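Local atomic coordinates of flavin-dependent thymidylate synthase (Thermus thermophilus, PDB entry 6J61), a protein that probably catalyses the reductive methylation of dUMP to dTMP, with methylenetetrahydrofolate as methyl donor and NADPH and reduced FAD as reductants. Residues A139-Y143 with A156-P161; F75-W80 with Q190-Y196; F61-K67 with Y169-H175. One frame throughout, in Å; residues are numbered along the deposited sequence.

Contact 1: A139-Y143 with A156-P161; sequences AYGAY and ARMVLP. With PO4 (phosphate ion), chain G.
Tyr143 and Leu160 are the main partners in a buried apolar contact within a helical hairpin with a short second arm: the end of the short helix 153-156 and the loop after it lie against helix 132-148. The two segments run in opposite senses, as the backbone pairing of Ala139 with Leu160 and of Tyr143 with Ala156 indicates, and no hydrogen bond joins them, so the hold is by packing alone. With CG anti to the backbone N (chi1 177°), the Tyr143 ring leans over the returning chain. Leu160 splits its two methyls. CD1 stands over one ring face as a CH-pi contact, 3.9 Å from the ring centroid of Tyr143 and 8° off the normal, while CD2 turns to the base of the same side chain, 3.6 Å from Tyr143 CB, and also reaches the Tyr140 ring obliquely. The edge of the Tyr143 ring meets backbone: CD1 lies 3.5 Å from Ala156 O, and CE1 is close to Arg157 N. One turn earlier in the helix, Ala139 CB rests on Pro161 CD at 3.8 Å, and Val159 CG2 fills in beside Ala142 CB and Tyr143. Both tyrosine hydroxyls leave the contact to hydrogen-bond the backbone of Leu98, Tyr140 OH to its O and Tyr143 OH to its N. The second subunit adds Leu131 and Leu132 against Ala142 and Val159. Arg157 turns the other way, toward the predicted dUMP site, where a phosphate ion, probably from the crystallisation liquor, is also held by Ser92 and Gly93 and by Gln79 and Arg82 of the second subunit, consistent with a place for the nucleotide phosphate. There, Arg157 NH1 donates to phosphate O1 at 3.1 Å (N-H...O 151°).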
loop_
_atom_site.group_PDB
_atom_site.type_symbol
_atom_site.label_atom_id
_atom_site.label_comp_id
_atom_site.label_asym_id
_atom_site.label_seq_id
_atom_site.Cartn_x
_atom_site.Cartn_y
_atom_site.Cartn_z
ATOM N N ALA A 139 -32.423 11.670 17.948
ATOM C CA ALA A 139 -31.433 11.925 16.918
ATOM C C ALA A 139 -32.012 11.844 15.514
ATOM O O ALA A 139 -31.789 12.746 14.710
ATOM C CB ALA A 139 -30.270 10.954 17.063
ATOM N N TYR A 140 -32.746 10.785 15.193
ATOM C CA TYR A 140 -33.292 10.726 13.843
ATOM C C TYR A 140 -34.334 11.825 13.696
ATOM O O TYR A 140 -34.622 12.278 12.586
ATOM C CB TYR A 140 -33.928 9.376 13.528
ATOM C CG TYR A 140 -34.023 9.154 12.042
ATOM C CD1 TYR A 140 -32.904 8.781 11.312
ATOM C CD2 TYR A 140 -35.214 9.385 11.346
ATOM C CE1 TYR A 140 -32.956 8.642 9.920
ATOM C CE2 TYR A 140 -35.279 9.250 9.952
ATOM C CZ TYR A 140 -34.140 8.878 9.250
ATOM O OH TYR A 140 -34.168 8.747 7.879
ATOM N N GLY A 141 -34.896 12.249 14.827
ATOM C CA GLY A 141 -35.880 13.314 14.808
ATOM C C GLY A 141 -35.176 14.592 14.401
ATOM O O GLY A 141 -35.606 15.292 13.477
ATOM N N ALA A 142 -34.075 14.882 15.090
ATOM C CA ALA A 142 -33.266 16.063 14.816
ATOM C C ALA A 142 -32.814 16.066 13.356
ATOM O O ALA A 142 -32.883 17.080 12.670
ATOM C CB ALA A 142 -32.063 16.087 15.744
ATOM N N TYR A 143 -32.354 14.920 12.885
ATOM C CA TYR A 143 -31.908 14.793 11.508
ATOM C C TYR A 143 -33.014 15.200 10.530
ATOM O O TYR A 143 -32.773 15.966 9.597
ATOM C CB TYR A 143 -31.500 13.354 11.236
ATOM C CG TYR A 143 -31.081 13.096 9.816
ATOM C CD1 TYR A 143 -29.976 13.752 9.266
ATOM C CD2 TYR A 143 -31.749 12.149 9.034
ATOM C CE1 TYR A 143 -29.540 13.461 7.970
ATOM C CE2 TYR A 143 -31.321 11.852 7.742
ATOM C CZ TYR A 143 -30.214 12.509 7.219
ATOM O OH TYR A 143 -29.766 12.193 5.962
ATOM N N ALA A 156 -26.332 17.774 8.096
ATOM C CA ALA A 156 -27.447 17.201 8.834
ATOM C C ALA A 156 -27.147 15.852 9.481
ATOM O O ALA A 156 -27.429 15.642 10.661
ATOM C CB ALA A 156 -28.653 17.083 7.923
ATOM N N ARG A 157 -26.557 14.948 8.712
ATOM C CA ARG A 157 -26.257 13.616 9.208
ATOM C C ARG A 157 -25.270 13.503 10.374
ATOM O O ARG A 157 -24.969 12.397 10.799
ATOM C CB ARG A 157 -25.779 12.735 8.049
ATOM C CG ARG A 157 -24.539 13.251 7.306
ATOM C CD ARG A 157 -23.244 13.076 8.100
ATOM N NE ARG A 157 -22.114 13.647 7.371
ATOM C CZ ARG A 157 -21.516 13.067 6.332
ATOM N NH1 ARG A 157 -21.931 11.880 5.899
ATOM N NH2 ARG A 157 -20.536 13.698 5.695
ATOM N N MET A 158 -24.775 14.615 10.908
ATOM C CA MET A 158 -23.815 14.515 12.007
ATOM C C MET A 158 -24.445 14.177 13.359
ATOM O O MET A 158 -23.783 13.593 14.226
ATOM C CB MET A 158 -22.994 15.802 12.149
ATOM C CG MET A 158 -23.726 16.980 12.775
ATOM S SD MET A 158 -22.628 18.398 12.981
ATOM C CE MET A 158 -22.461 18.897 11.316
ATOM N N VAL A 159 -25.713 14.548 13.540
ATOM C CA VAL A 159 -26.420 14.275 14.787
ATOM C C VAL A 159 -26.807 12.804 14.937
ATOM O O VAL A 159 -27.304 12.399 15.984
ATOM C CB VAL A 159 -27.704 15.117 14.901
ATOM C CG1 VAL A 159 -27.357 16.542 15.229
ATOM C CG2 VAL A 159 -28.470 15.062 13.595
ATOM N N LEU A 160 -26.576 12.010 13.892
ATOM C CA LEU A 160 -26.910 10.586 13.919
ATOM C C LEU A 160 -25.839 9.749 14.632
ATOM O O LEU A 160 -24.633 9.953 14.436
ATOM C CB LEU A 160 -27.120 10.081 12.494
ATOM C CG LEU A 160 -28.231 10.819 11.738
ATOM C CD1 LEU A 160 -28.204 10.416 10.277
ATOM C CD2 LEU A 160 -29.595 10.517 12.375
ATOM N N PRO A 161 -26.271 8.794 15.475
ATOM C CA PRO A 161 -25.377 7.914 16.236
ATOM C C PRO A 161 -24.545 6.940 15.390
ATOM O O PRO A 161 -24.857 6.681 14.223
ATOM C CB PRO A 161 -26.338 7.201 17.183
ATOM C CG PRO A 161 -27.563 7.087 16.365
ATOM C CD PRO A 161 -27.676 8.461 15.754
HETATM P P PO4 G . -19.040 10.737 3.739
HETATM O O1 PO4 G . -20.158 9.900 4.261
HETATM O O2 PO4 G . -17.747 10.200 4.234
HETATM O O3 PO4 G . -19.050 10.713 2.252
HETATM O O4 PO4 G . -19.205 12.134 4.210
#

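Contact 2: F75-W80 with Q190-Y196; sequences FVARQW and QWEIRQY. With PO4 (phosphate ion), chain L.
Val76 and Ile193 sit at the crossing of helices 74-80 and 191-207, beside the predicted dUMP site; the axes of the short segments 75-80 and 191-196 approach to 9.6 Å at a crossing angle of -69°. Ile193 lies between Val76, Gln79 and Trp80: its CB is 4.0 Å from Val76 CG1, CG2 meets Gln79 OE1, and CD1 reaches Trp80 N at 3.8 Å. One turn on, Tyr196 CB approaches Trp80 CZ3 at 3.5 Å; the Trp80 six-membered ring and the Tyr196 ring meet obliquely, their planes 66° apart. At the other end, Gln190 NE2 lies at the edge of the Phe75 ring, 3.1 Å from CE2, while Glu192 CG comes obliquely to Phe75 CZ at 3.5 Å. The same NE2 donates to Glu192 OE1 within its own segment, at 3.2 Å, from above the carboxylate plane.

With CG beside its backbone N (chi1 -46°) and the chain extended beyond, Gln79 runs along Ile193 until NE2 reaches O1 of a bound phosphate ion, probably from the crystallisation liquor, at 2.8 Å. Apolar contacts thus join the helices, while the buried polar ends of Gln190 and Glu192 are satisfied by each other, by Arg109 and by Arg157 of the second subunit. Gln79 packs on Ile193 through its chain and OE1 yet binds the ion through NE2, consistent with its predicted place in the dUMP site.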
loop_
_atom_site.group_PDB
_atom_site.type_symbol
_atom_site.label_atom_id
_atom_site.label_comp_id
_atom_site.label_asym_id
_atom_site.label_seq_id
_atom_site.Cartn_x
_atom_site.Cartn_y
_atom_site.Cartn_z
ATOM N N PHE A 75 -19.944 2.116 13.434
ATOM C CA PHE A 75 -18.842 1.763 14.331
ATOM C C PHE A 75 -18.155 0.450 13.930
ATOM O O PHE A 75 -16.995 0.217 14.262
ATOM C CB PHE A 75 -19.292 1.728 15.809
ATOM C CG PHE A 75 -20.078 0.511 16.192
ATOM C CD1 PHE A 75 -21.400 0.358 15.787
ATOM C CD2 PHE A 75 -19.495 -0.482 16.970
ATOM C CE1 PHE A 75 -22.128 -0.766 16.152
ATOM C CE2 PHE A 75 -20.214 -1.610 17.340
ATOM C CZ PHE A 75 -21.536 -1.755 16.932
ATOM N N VAL A 76 -18.861 -0.408 13.209
ATOM C CA VAL A 76 -18.233 -1.633 12.753
ATOM C C VAL A 76 -17.449 -1.285 11.482
ATOM O O VAL A 76 -16.339 -1.788 11.258
ATOM C CB VAL A 76 -19.277 -2.719 12.455
ATOM C CG1 VAL A 76 -18.646 -3.869 11.686
ATOM C CG2 VAL A 76 -19.839 -3.239 13.757
ATOM N N ALA A 77 -18.018 -0.399 10.673
ATOM C CA ALA A 77 -17.385 0.028 9.430
ATOM C C ALA A 77 -16.021 0.664 9.663
ATOM O O ALA A 77 -15.094 0.447 8.886
ATOM C CB ALA A 77 -18.285 1.000 8.692
ATOM N N ARG A 78 -15.901 1.445 10.731
ATOM C CA ARG A 78 -14.651 2.116 11.052
ATOM C C ARG A 78 -13.499 1.174 11.413
ATOM O O ARG A 78 -12.337 1.468 11.106
ATOM C CB ARG A 78 -14.876 3.140 12.172
ATOM C CG ARG A 78 -15.537 4.408 11.660
ATOM C CD ARG A 78 -15.980 5.338 12.770
ATOM N NE ARG A 78 -14.873 5.940 13.507
ATOM C CZ ARG A 78 -14.631 5.732 14.800
ATOM N NH1 ARG A 78 -15.414 4.926 15.505
ATOM N NH2 ARG A 78 -13.614 6.346 15.390
ATOM N N GLN A 79 -13.812 0.053 12.063
ATOM C CA GLN A 79 -12.784 -0.915 12.431
ATOM C C GLN A 79 -12.425 -1.669 11.169
ATOM O O GLN A 79 -11.277 -2.030 10.928
ATOM C CB GLN A 79 -13.322 -1.900 13.462
ATOM C CG GLN A 79 -14.084 -1.222 14.568
ATOM C CD GLN A 79 -14.415 -2.163 15.692
ATOM O OE1 GLN A 79 -14.893 -3.271 15.460
ATOM N NE2 GLN A 79 -14.171 -1.727 16.927
ATOM N N TRP A 80 -13.438 -1.903 10.360
ATOM C CA TRP A 80 -13.238 -2.603 9.124
ATOM C C TRP A 80 -12.327 -1.789 8.205
ATOM O O TRP A 80 -11.453 -2.345 7.532
ATOM C CB TRP A 80 -14.586 -2.829 8.446
ATOM C CG TRP A 80 -14.601 -3.941 7.446
ATOM C CD1 TRP A 80 -13.674 -4.192 6.469
ATOM C CD2 TRP A 80 -15.619 -4.929 7.296
ATOM N NE1 TRP A 80 -14.059 -5.282 5.716
ATOM C CE2 TRP A 80 -15.251 -5.752 6.205
ATOM C CE3 TRP A 80 -16.811 -5.199 7.971
ATOM C CZ2 TRP A 80 -16.035 -6.825 5.781
ATOM C CZ3 TRP A 80 -17.592 -6.264 7.544
ATOM C CH2 TRP A 80 -17.202 -7.063 6.461
ATOM N N GLN A 190 -13.989 -6.810 18.427
ATOM C CA GLN A 190 -15.321 -6.594 18.984
ATOM C C GLN A 190 -16.304 -7.593 18.377
ATOM O O GLN A 190 -16.261 -7.873 17.177
ATOM C CB GLN A 190 -15.801 -5.160 18.730
ATOM C CG GLN A 190 -16.946 -4.743 19.644
ATOM C CD GLN A 190 -17.263 -3.243 19.601
ATOM O OE1 GLN A 190 -16.364 -2.390 19.612
ATOM N NE2 GLN A 190 -18.548 -2.920 19.576
ATOM N N TRP A 191 -17.189 -8.125 19.214
ATOM C CA TRP A 191 -18.185 -9.106 18.793
ATOM C C TRP A 191 -18.887 -8.793 17.466
ATOM O O TRP A 191 -18.992 -9.666 16.598
ATOM C CB TRP A 191 -19.255 -9.286 19.886
ATOM C CG TRP A 191 -20.229 -10.402 19.601
ATOM C CD1 TRP A 191 -20.066 -11.728 19.897
ATOM C CD2 TRP A 191 -21.487 -10.304 18.911
ATOM N NE1 TRP A 191 -21.138 -12.460 19.431
ATOM C CE2 TRP A 191 -22.024 -11.611 18.823
ATOM C CE3 TRP A 191 -22.210 -9.242 18.359
ATOM C CZ2 TRP A 191 -23.251 -11.881 18.206
ATOM C CZ3 TRP A 191 -23.436 -9.514 17.743
ATOM C CH2 TRP A 191 -23.940 -10.824 17.674
ATOM N N GLU A 192 -19.376 -7.567 17.303
ATOM C CA GLU A 192 -20.082 -7.215 16.074
ATOM C C GLU A 192 -19.282 -7.556 14.824
ATOM O O GLU A 192 -19.757 -8.279 13.944
ATOM C CB GLU A 192 -20.442 -5.720 16.041
ATOM C CG GLU A 192 -21.600 -5.288 16.939
ATOM C CD GLU A 192 -21.370 -5.633 18.394
ATOM O OE1 GLU A 192 -20.212 -5.563 18.865
ATOM O OE2 GLU A 192 -22.353 -5.969 19.073
ATOM N N ILE A 193 -18.061 -7.042 14.749
ATOM C CA ILE A 193 -17.260 -7.295 13.576
ATOM C C ILE A 193 -16.831 -8.763 13.487
ATOM O O ILE A 193 -16.632 -9.289 12.385
ATOM C CB ILE A 193 -16.050 -6.326 13.503
ATOM C CG1 ILE A 193 -15.434 -6.396 12.104
ATOM C CG2 ILE A 193 -15.031 -6.654 14.576
ATOM C CD1 ILE A 193 -14.568 -5.222 11.741
ATOM N N ARG A 194 -16.719 -9.443 14.625
ATOM C CA ARG A 194 -16.349 -10.856 14.570
ATOM C C ARG A 194 -17.391 -11.598 13.739
ATOM O O ARG A 194 -17.048 -12.409 12.881
ATOM C CB ARG A 194 -16.289 -11.487 15.965
ATOM C CG ARG A 194 -15.217 -10.926 16.860
ATOM C CD ARG A 194 -14.482 -12.049 17.579
ATOM N NE ARG A 194 -15.363 -12.864 18.401
ATOM C CZ ARG A 194 -15.921 -12.437 19.524
ATOM N NH1 ARG A 194 -15.685 -11.208 19.954
ATOM N NH2 ARG A 194 -16.708 -13.244 20.224
ATOM N N GLN A 195 -18.665 -11.302 13.999
ATOM C CA GLN A 195 -19.768 -11.944 13.297
ATOM C C GLN A 195 -19.660 -11.696 11.805
ATOM O O GLN A 195 -19.931 -12.587 11.010
ATOM C CB GLN A 195 -21.123 -11.439 13.826
ATOM C CG GLN A 195 -21.298 -11.564 15.343
ATOM C CD GLN A 195 -20.632 -12.815 15.920
ATOM O OE1 GLN A 195 -20.931 -13.939 15.514
ATOM N NE2 GLN A 195 -19.711 -12.617 16.865
ATOM N N TYR A 196 -19.257 -10.493 11.416
ATOM C CA TYR A 196 -19.104 -10.196 9.996
ATOM C C TYR A 196 -17.952 -11.013 9.423
ATOM O O TYR A 196 -18.014 -11.487 8.297
ATOM C CB TYR A 196 -18.848 -8.698 9.775
ATOM C CG TYR A 196 -20.113 -7.882 9.714
ATOM C CD1 TYR A 196 -20.840 -7.774 8.521
ATOM C CD2 TYR A 196 -20.611 -7.245 10.857
ATOM C CE1 TYR A 196 -22.038 -7.051 8.469
ATOM C CE2 TYR A 196 -21.797 -6.521 10.814
ATOM C CZ TYR A 196 -22.506 -6.433 9.622
ATOM O OH TYR A 196 -23.701 -5.758 9.594
HETATM P P PO4 L . -12.636 1.643 17.793
HETATM O O1 PO4 L . -13.924 1.040 17.363
HETATM O O2 PO4 L . -12.908 2.835 18.635
HETATM O O3 PO4 L . -11.858 2.050 16.597
HETATM O O4 PO4 L . -11.855 0.646 18.571
#

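Contact 3: F61-K67 with Y169-H175; sequences FEMVVFK and YWKQDLH. With FAD (flavin-adenine dinucleotide), chain E.
Asp173 holds CG between its backbone N and carbonyl carbon (chi1 64°), which sets its OD1 3.4 Å from CG of the extended Glu62 chain; His175, with CG anti to its N (chi1 167°), lies alongside Glu62 too, and the three side chains meet the adenosine end of FAD. His175 NE2 hydrogen-bonds the ribose hydroxyl O3B of FAD at 2.8 Å, in the plane of the imidazole, and Glu62 OE2 comes 3.0 Å from adenine C2A. The two carboxylates are 4.2 Å apart (Glu62 OE2 to Asp173 OD2), a repulsion probably eased by the salt bridge of Glu62 to Arg84 of the fourth subunit; Ser87 of the third subunit also hydrogen-bonds Glu62 OE2. Asp173, at the N-cap of helix 174-184, caps a backbone N just beyond and bonds Asn176 through OD2.

Behind this pocket the strands pair antiparallel. Phe66 and Gln172 form the hydrogen-bonded pair, Phe66 N to Gln172 O at 3.0 Å and Gln172 N to Phe66 O at 2.8 Å, the latter with a C=O...N angle of 169°. Beyond the paired strands, Val64 O accepts from Leu174 N at 2.8 Å, where strand 165-173 gives way to helix 174-184. On the sheet face of Val65, its CG1 touches Lys171 CD at 3.5 Å.

Strand 13-21 flanks strand 65-73 on one side and strand 87-90 flanks 165-173 on the other, while Phe61 packs into helices 24-32 and 42-54 and Val64 onto helix 24-32.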
loop_
_atom_site.group_PDB
_atom_site.type_symbol
_atom_site.label_atom_id
_atom_site.label_comp_id
_atom_site.label_asym_id
_atom_site.label_seq_id
_atom_site.Cartn_x
_atom_site.Cartn_y
_atom_site.Cartn_z
ATOM N N PHE A 61 -1.213 -16.189 -3.358
ATOM C CA PHE A 61 -2.511 -15.969 -2.741
ATOM C C PHE A 61 -3.111 -14.602 -3.071
ATOM O O PHE A 61 -4.306 -14.374 -2.888
ATOM C CB PHE A 61 -2.405 -16.151 -1.226
ATOM C CG PHE A 61 -2.064 -17.557 -0.816
ATOM C CD1 PHE A 61 -0.743 -17.994 -0.807
ATOM C CD2 PHE A 61 -3.069 -18.458 -0.472
ATOM C CE1 PHE A 61 -0.431 -19.312 -0.460
ATOM C CE2 PHE A 61 -2.767 -19.773 -0.124
ATOM C CZ PHE A 61 -1.449 -20.200 -0.119
ATOM N N GLU A 62 -2.288 -13.685 -3.555
ATOM C CA GLU A 62 -2.799 -12.372 -3.911
ATOM C C GLU A 62 -3.427 -12.397 -5.302
ATOM O O GLU A 62 -4.037 -11.404 -5.720
ATOM C CB GLU A 62 -1.684 -11.335 -3.887
ATOM C CG GLU A 62 -1.538 -10.605 -2.579
ATOM C CD GLU A 62 -0.345 -9.674 -2.595
ATOM O OE1 GLU A 62 0.781 -10.157 -2.409
ATOM O OE2 GLU A 62 -0.527 -8.460 -2.817
ATOM N N MET A 63 -3.277 -13.522 -6.010
ATOM C CA MET A 63 -3.834 -13.648 -7.348
ATOM C C MET A 63 -5.309 -13.999 -7.327
ATOM O O MET A 63 -5.927 -14.152 -8.378
ATOM C CB MET A 63 -3.070 -14.680 -8.178
ATOM C CG MET A 63 -1.635 -14.282 -8.516
ATOM S SD MET A 63 -1.508 -12.577 -9.071
ATOM C CE MET A 63 0.259 -12.332 -9.214
ATOM N N VAL A 64 -5.868 -14.130 -6.129
ATOM C CA VAL A 64 -7.282 -14.438 -5.947
ATOM C C VAL A 64 -7.925 -13.215 -5.293
ATOM O O VAL A 64 -7.390 -12.683 -4.323
ATOM C CB VAL A 64 -7.459 -15.677 -5.044
ATOM C CG1 VAL A 64 -8.916 -15.821 -4.612
ATOM C CG2 VAL A 64 -6.988 -16.925 -5.792
ATOM N N VAL A 65 -9.060 -12.754 -5.816
ATOM C CA VAL A 65 -9.707 -11.569 -5.245
ATOM C C VAL A 65 -11.205 -11.734 -5.000
ATOM O O VAL A 65 -11.907 -12.368 -5.775
ATOM C CB VAL A 65 -9.484 -10.321 -6.156
ATOM C CG1 VAL A 65 -10.136 -9.082 -5.547
ATOM C CG2 VAL A 65 -8.000 -10.082 -6.346
ATOM N N PHE A 66 -11.676 -11.165 -3.896
ATOM C CA PHE A 66 -13.090 -11.206 -3.530
ATOM C C PHE A 66 -13.627 -9.778 -3.416
ATOM O O PHE A 66 -12.923 -8.864 -2.977
ATOM C CB PHE A 66 -13.302 -11.935 -2.190
ATOM C CG PHE A 66 -13.115 -13.424 -2.268
ATOM C CD1 PHE A 66 -11.850 -13.979 -2.452
ATOM C CD2 PHE A 66 -14.210 -14.279 -2.186
ATOM C CE1 PHE A 66 -11.682 -15.367 -2.554
ATOM C CE2 PHE A 66 -14.046 -15.665 -2.288
ATOM C CZ PHE A 66 -12.787 -16.208 -2.471
ATOM N N LYS A 67 -14.876 -9.594 -3.824
ATOM C CA LYS A 67 -15.530 -8.295 -3.773
ATOM C C LYS A 67 -16.883 -8.483 -3.096
ATOM O O LYS A 67 -17.722 -9.234 -3.579
ATOM C CB LYS A 67 -15.689 -7.740 -5.192
ATOM C CG LYS A 67 -16.309 -6.356 -5.256
ATOM C CD LYS A 67 -15.961 -5.609 -6.551
ATOM C CE LYS A 67 -16.489 -6.310 -7.807
ATOM N NZ LYS A 67 -16.264 -5.492 -9.039
ATOM N N TYR A 169 -18.871 -1.479 -0.772
ATOM C CA TYR A 169 -18.295 -2.560 -1.554
ATOM C C TYR A 169 -16.888 -2.744 -1.001
ATOM O O TYR A 169 -16.144 -1.776 -0.862
ATOM C CB TYR A 169 -18.226 -2.172 -3.035
ATOM C CG TYR A 169 -19.402 -2.660 -3.846
ATOM C CD1 TYR A 169 -20.700 -2.590 -3.336
ATOM C CD2 TYR A 169 -19.217 -3.198 -5.126
ATOM C CE1 TYR A 169 -21.783 -3.047 -4.073
ATOM C CE2 TYR A 169 -20.299 -3.655 -5.879
ATOM C CZ TYR A 169 -21.580 -3.578 -5.346
ATOM O OH TYR A 169 -22.669 -4.024 -6.076
ATOM N N TRP A 170 -16.532 -3.978 -0.676
ATOM C CA TRP A 170 -15.218 -4.278 -0.136
ATOM C C TRP A 170 -14.520 -5.232 -1.104
ATOM O O TRP A 170 -14.987 -6.346 -1.352
ATOM C CB TRP A 170 -15.383 -4.897 1.261
ATOM C CG TRP A 170 -14.108 -5.222 1.998
ATOM C CD1 TRP A 170 -13.506 -6.449 2.115
ATOM C CD2 TRP A 170 -13.274 -4.302 2.706
ATOM N NE1 TRP A 170 -12.347 -6.346 2.853
ATOM C CE2 TRP A 170 -12.180 -5.039 3.226
ATOM C CE3 TRP A 170 -13.340 -2.924 2.954
ATOM C CZ2 TRP A 170 -11.165 -4.443 3.974
ATOM C CZ3 TRP A 170 -12.322 -2.327 3.706
ATOM C CH2 TRP A 170 -11.250 -3.088 4.204
ATOM N N LYS A 171 -13.412 -4.766 -1.675
ATOM C CA LYS A 171 -12.617 -5.553 -2.625
ATOM C C LYS A 171 -11.254 -5.866 -2.013
ATOM O O LYS A 171 -10.483 -4.954 -1.697
ATOM C CB LYS A 171 -12.417 -4.772 -3.925
ATOM C CG LYS A 171 -11.874 -5.619 -5.061
ATOM C CD LYS A 171 -10.352 -5.609 -5.157
ATOM C CE LYS A 171 -9.847 -4.356 -5.816
ATOM N NZ LYS A 171 -8.368 -4.217 -5.734
ATOM N N GLN A 172 -10.942 -7.149 -1.865
ATOM C CA GLN A 172 -9.673 -7.528 -1.260
ATOM C C GLN A 172 -9.150 -8.881 -1.719
ATOM O O GLN A 172 -9.917 -9.806 -1.942
ATOM C CB GLN A 172 -9.834 -7.515 0.265
ATOM C CG GLN A 172 -8.552 -7.638 1.053
ATOM C CD GLN A 172 -8.761 -7.254 2.494
ATOM O OE1 GLN A 172 -9.760 -7.645 3.105
ATOM N NE2 GLN A 172 -7.830 -6.483 3.051
ATOM N N ASP A 173 -7.834 -8.982 -1.849
ATOM C CA ASP A 173 -7.184 -10.212 -2.273
ATOM C C ASP A 173 -7.161 -11.239 -1.147
ATOM O O ASP A 173 -7.180 -10.886 0.028
ATOM C CB ASP A 173 -5.763 -9.910 -2.769
ATOM C CG ASP A 173 -4.853 -9.374 -1.677
ATOM O OD1 ASP A 173 -4.399 -10.173 -0.826
ATOM O OD2 ASP A 173 -4.588 -8.148 -1.673
ATOM N N LEU A 174 -7.126 -12.516 -1.518
ATOM C CA LEU A 174 -7.147 -13.611 -0.549
ATOM C C LEU A 174 -6.104 -13.516 0.582
ATOM O O LEU A 174 -6.410 -13.782 1.751
ATOM C CB LEU A 174 -7.020 -14.952 -1.283
ATOM C CG LEU A 174 -7.152 -16.206 -0.408
ATOM C CD1 LEU A 174 -8.381 -16.107 0.497
ATOM C CD2 LEU A 174 -7.232 -17.432 -1.307
ATOM N N HIS A 175 -4.884 -13.135 0.225
ATOM C CA HIS A 175 -3.812 -12.987 1.195
ATOM C C HIS A 175 -4.187 -11.987 2.293
ATOM O O HIS A 175 -4.067 -12.273 3.485
ATOM C CB HIS A 175 -2.548 -12.531 0.476
ATOM C CG HIS A 175 -1.473 -12.042 1.392
ATOM N ND1 HIS A 175 -1.142 -12.689 2.564
ATOM C CD2 HIS A 175 -0.627 -10.990 1.287
ATOM C CE1 HIS A 175 -0.137 -12.055 3.142
ATOM N NE2 HIS A 175 0.193 -11.021 2.388
HETATM P PA FAD E . 5.527 -6.214 1.564
HETATM O O1A FAD E . 5.730 -6.132 0.096
HETATM O O2A FAD E . 6.390 -5.050 2.286
HETATM O O5B FAD E . 3.972 -6.005 1.868
HETATM C C5B FAD E . 3.727 -6.273 3.247
HETATM C C4B FAD E . 2.224 -6.488 3.426
HETATM O O4B FAD E . 1.506 -5.293 3.022
HETATM C C3B FAD E . 1.730 -7.621 2.545
HETATM O O3B FAD E . 1.792 -8.889 3.194
HETATM C C2B FAD E . 0.312 -7.193 2.200
HETATM O O2B FAD E . -0.586 -7.622 3.227
HETATM C C1B FAD E . 0.424 -5.646 2.106
HETATM N N9A FAD E . 0.721 -5.154 0.727
HETATM C C8A FAD E . 1.832 -4.447 0.328
HETATM N N7A FAD E . 1.773 -4.168 -0.938
HETATM C C5A FAD E . 0.630 -4.663 -1.452
HETATM C C6A FAD E . 0.030 -4.668 -2.741
HETATM N N6A FAD E . 0.669 -4.054 -3.807
HETATM N N1A FAD E . -1.175 -5.285 -2.905
HETATM C C2A FAD E . -1.804 -5.884 -1.879
HETATM N N3A FAD E . -1.271 -5.901 -0.649
HETATM C C4A FAD E . -0.071 -5.310 -0.393
HETATM N N1 FAD E . 8.355 -14.001 -4.882
HETATM C C2 FAD E . 8.334 -14.260 -6.196
HETATM O O2 FAD E . 8.075 -13.342 -6.966
HETATM N N3 FAD E . 8.589 -15.493 -6.711
HETATM C C4 FAD E . 8.884 -16.576 -5.909
HETATM O O4 FAD E . 9.108 -17.674 -6.389
HETATM C C4X FAD E . 8.915 -16.349 -4.433
HETATM N N5 FAD E . 9.180 -17.311 -3.552
HETATM C C5X FAD E . 9.202 -17.077 -2.212
HETATM C C6 FAD E . 9.491 -18.151 -1.301
HETATM C C7 FAD E . 9.517 -17.927 0.072
HETATM C C7M FAD E . 9.827 -19.092 0.988
HETATM C C8 FAD E . 9.258 -16.618 0.602
HETATM C C8M FAD E . 9.285 -16.360 2.095
HETATM C C9 FAD E . 8.974 -15.545 -0.265
HETATM C C9A FAD E . 8.937 -15.746 -1.686
HETATM N N10 FAD E . 8.648 -14.682 -2.600
HETATM C C10 FAD E . 8.627 -14.952 -3.967
HETATM C "C1'" FAD E . 8.381 -13.304 -2.150
HETATM C "C2'" FAD E . 6.929 -13.082 -1.695
HETATM O "O2'" FAD E . 6.015 -13.604 -2.662
HETATM C "C3'" FAD E . 6.688 -11.565 -1.466
HETATM O "O3'" FAD E . 6.770 -10.844 -2.704
HETATM C "C4'" FAD E . 7.718 -10.974 -0.465
HETATM O "O4'" FAD E . 8.030 -11.929 0.566
HETATM C "C5'" FAD E . 7.144 -9.721 0.179
HETATM O "O5'" FAD E . 6.266 -10.128 1.228
HETATM P P FAD E . 5.228 -8.952 1.521
HETATM O O1P FAD E . 4.500 -8.608 0.269
HETATM O O2P FAD E . 4.200 -9.477 2.632
HETATM O O3P FAD E . 6.051 -7.665 2.136
#

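In the fold
From the N terminus, residues 61-67 come first, opening the loop that contact 3 closes at 169-175; 75-80 follows in helix 74-80, just after strand 65-73, and waits for 190-196 to close contact 2. Their segments alternate, so these two loops cross. Contact 1, a short local loop nested inside both, joins helix 132-148 to the loop leading into strand 165-173. The centres of contacts 2 and 3 are about 19 Å apart; they touch where Trp80 of helix 74-80 meets Trp170 of strand 165-173, NE1 to CE2 at 3.1 Å. Contact 1 stands apart from contact 3, centres about 35 Å away, but contacts 1 and 2 both reach the second subunit.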